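Local coordinates for single-stranded DNA-binding protein WHY1, chloroplastic (Solanum tuberosum, PDB 1L3A), which binds single-stranded DNA as a homotetramer and activates transcription of the pathogenesis-related gene PR-10a when defence is elicited, at residues C[182-185]-C[186-190]. Sequence-based numbering, arbitrary orientation.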
ATOM      1  N   PHE C 182      -6.225  -2.433  -0.508  1.00 35.55           N
ATOM      2  CA  PHE C 182      -6.144  -2.437  -1.955  1.00 32.94           C
ATOM      3  C   PHE C 182      -7.390  -1.846  -2.630  1.00 32.56           C
ATOM      4  O   PHE C 182      -7.262  -1.032  -3.546  1.00 30.19           O
ATOM      5  CB  PHE C 182      -5.937  -3.864  -2.452  1.00 32.40           C
ATOM      6  CG  PHE C 182      -6.145  -4.019  -3.921  1.00 29.98           C
ATOM      7  CD1 PHE C 182      -5.132  -3.690  -4.814  1.00 29.06           C
ATOM      8  CD2 PHE C 182      -7.366  -4.446  -4.416  1.00 27.33           C
ATOM      9  CE1 PHE C 182      -5.338  -3.785  -6.175  1.00 30.28           C
ATOM     10  CE2 PHE C 182      -7.592  -4.547  -5.790  1.00 27.73           C
ATOM     11  CZ  PHE C 182      -6.590  -4.219  -6.675  1.00 26.66           C
ATOM     12  N   VAL C 183      -8.585  -2.255  -2.189  1.00 30.65           N
ATOM     13  CA  VAL C 183      -9.807  -1.754  -2.830  1.00 34.90           C
ATOM     14  C   VAL C 183     -10.291  -0.377  -2.427  1.00 34.40           C
ATOM     15  O   VAL C 183     -11.087   0.209  -3.142  1.00 34.68           O
ATOM     16  CB  VAL C 183     -11.048  -2.684  -2.645  1.00 33.89           C
ATOM     17  CG1 VAL C 183     -10.895  -3.927  -3.448  1.00 38.29           C
ATOM     18  CG2 VAL C 183     -11.292  -2.954  -1.181  1.00 32.43           C
ATOM     19  N   MET C 184      -9.842   0.128  -1.285  1.00 36.07           N
ATOM     20  CA  MET C 184     -10.294   1.434  -0.845  1.00 35.78           C
ATOM     21  C   MET C 184     -10.240   2.466  -1.980  1.00 35.49           C
ATOM     22  O   MET C 184     -11.264   3.054  -2.324  1.00 33.84           O
ATOM     23  CB  MET C 184      -9.470   1.918   0.343  1.00 39.20           C
ATOM     24  CG  MET C 184     -10.003   3.200   0.969  1.00 45.44           C
ATOM     25  SD  MET C 184     -11.593   2.909   1.785  1.00 54.80           S
ATOM     26  CE  MET C 184     -11.018   2.084   3.310  1.00 43.08           C
ATOM     27  N   PRO C 185      -9.057   2.698  -2.575  1.00 34.90           N
ATOM     28  CA  PRO C 185      -9.008   3.688  -3.661  1.00 36.30           C
ATOM     29  C   PRO C 185      -9.994   3.458  -4.800  1.00 36.49           C
ATOM     30  O   PRO C 185     -10.603   4.408  -5.305  1.00 38.23           O
ATOM     31  CB  PRO C 185      -7.537   3.662  -4.114  1.00 37.43           C
ATOM     32  CG  PRO C 185      -6.981   2.377  -3.547  1.00 38.14           C
ATOM     33  CD  PRO C 185      -7.702   2.243  -2.222  1.00 38.08           C
ATOM     34  N   TYR C 186     -10.167   2.203  -5.196  1.00 34.59           N
ATOM     35  CA  TYR C 186     -11.103   1.889  -6.261  1.00 34.51           C
ATOM     36  C   TYR C 186     -12.536   2.168  -5.840  1.00 35.90           C
ATOM     37  O   TYR C 186     -13.363   2.534  -6.678  1.00 35.65           O
ATOM     38  CB  TYR C 186     -10.971   0.424  -6.701  1.00 31.99           C
ATOM     39  CG  TYR C 186      -9.612   0.105  -7.256  1.00 31.96           C
ATOM     40  CD1 TYR C 186      -8.572  -0.282  -6.421  1.00 34.37           C
ATOM     41  CD2 TYR C 186      -9.341   0.255  -8.617  1.00 34.74           C
ATOM     42  CE1 TYR C 186      -7.276  -0.505  -6.924  1.00 34.65           C
ATOM     43  CE2 TYR C 186      -8.062   0.034  -9.134  1.00 32.67           C
ATOM     44  CZ  TYR C 186      -7.028  -0.341  -8.277  1.00 35.82           C
ATOM     45  OH  TYR C 186      -5.745  -0.492  -8.761  1.00 34.46           O
ATOM     46  N   LEU C 187     -12.834   1.987  -4.553  1.00 32.23           N
ATOM     47  CA  LEU C 187     -14.179   2.245  -4.052  1.00 32.53           C
ATOM     48  C   LEU C 187     -14.425   3.757  -4.005  1.00 32.22           C
ATOM     49  O   LEU C 187     -15.558   4.208  -3.996  1.00 35.19           O
ATOM     50  CB  LEU C 187     -14.370   1.673  -2.642  1.00 28.04           C
ATOM     51  CG  LEU C 187     -14.174   0.185  -2.361  1.00 29.44           C
ATOM     52  CD1 LEU C 187     -14.591  -0.082  -0.900  1.00 28.09           C
ATOM     53  CD2 LEU C 187     -14.988  -0.670  -3.311  1.00 23.87           C
ATOM     54  N   LEU C 188     -13.352   4.532  -3.957  1.00 34.13           N
ATOM     55  CA  LEU C 188     -13.470   5.987  -3.922  1.00 37.77           C
ATOM     56  C   LEU C 188     -13.395   6.551  -5.351  1.00 37.73           C
ATOM     57  O   LEU C 188     -13.662   7.730  -5.584  1.00 38.28           O
ATOM     58  CB  LEU C 188     -12.347   6.570  -3.045  1.00 36.33           C
ATOM     59  CG  LEU C 188     -12.420   6.252  -1.537  1.00 35.24           C
ATOM     60  CD1 LEU C 188     -11.126   6.667  -0.839  1.00 35.39           C
ATOM     61  CD2 LEU C 188     -13.602   6.989  -0.930  1.00 34.41           C
ATOM     62  N   GLY C 189     -13.026   5.690  -6.294  1.00 36.84           N
ATOM     63  CA  GLY C 189     -12.914   6.097  -7.683  1.00 40.11           C
ATOM     64  C   GLY C 189     -11.614   6.803  -8.023  1.00 41.02           C
ATOM     65  O   GLY C 189     -11.463   7.344  -9.113  1.00 40.77           O
ATOM     66  N   TRP C 190     -10.669   6.789  -7.091  1.00 41.00           N
ATOM     67  CA  TRP C 190      -9.388   7.454  -7.282  1.00 40.83           C
ATOM     68  C   TRP C 190      -8.508   6.857  -8.374  1.00 42.63           C
ATOM     69  O   TRP C 190      -7.545   7.481  -8.816  1.00 44.24           O
ATOM     70  CB  TRP C 190      -8.639   7.492  -5.951  1.00 36.78           C
ATOM     71  CG  TRP C 190      -9.175   8.552  -5.033  1.00 34.39           C
ATOM     72  CD1 TRP C 190     -10.478   8.948  -4.917  1.00 36.76           C
ATOM     73  CD2 TRP C 190      -8.433   9.336  -4.098  1.00 33.51           C
ATOM     74  NE1 TRP C 190     -10.592   9.932  -3.963  1.00 36.81           N
ATOM     75  CE2 TRP C 190      -9.350  10.187  -3.444  1.00 33.30           C
ATOM     76  CE3 TRP C 190      -7.080   9.405  -3.748  1.00 35.46           C
ATOM     77  CZ2 TRP C 190      -8.957  11.100  -2.461  1.00 33.86           C
ATOM     78  CZ3 TRP C 190      -6.686  10.317  -2.765  1.00 37.94           C
ATOM     79  CH2 TRP C 190      -7.624  11.150  -2.134  1.00 37.37           C
TER
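Phe182 and Tyr186, one helical turn apart, bring their rings together obliquely, the planes inclined at 33°. Tyr186 CE1 sits over one face of the Phe182 ring, near its rim, 3.8 Å from Phe182 CZ. Phe182 reaches it because its CG stands anti to the backbone N (chi1 167°), which carries the ring along the helix toward the next turn. Phe182 O lies at the edge of the tyrosine ring, in its plane, 3.2 Å from Tyr186 CD1. Pro185 has no N-H to give to the turn before, and the helix kinks there; its compact apolar ring suits the place by packing against Phe182 of a neighbouring subunit. Across the kink Leu187 N still bonds to Val183 O at 2.9 Å, while the bond from Leu188 N to Met184 O is weak. Met184 CG meets Leu188 CD1 at 4.1 Å; Met184 also packs on Val101 and Ile104 of helix 101-108, and Leu188 on Tyr42 of a neighbouring subunit.

A Schellman motif then ends helix 170-188: Trp190 N bonds to Pro185 O at 3.0 Å, and Gly189 N makes a weaker bond to Tyr186 O. Gly189 is the C-prime residue, with a positive phi of 81° at which a side chain would press on the preceding carbonyl. Gly189 also occupies the N-cap position of helix 190-194, and its O is hydrogen-bonded to Thr192 OG1.

The end of the helix, its backbone turned by proline and glycine, thus joins intrachain packing to a largely apolar part of the contacts between subunits, where Phe182 and Pro185 pair in turn from one subunit to the next.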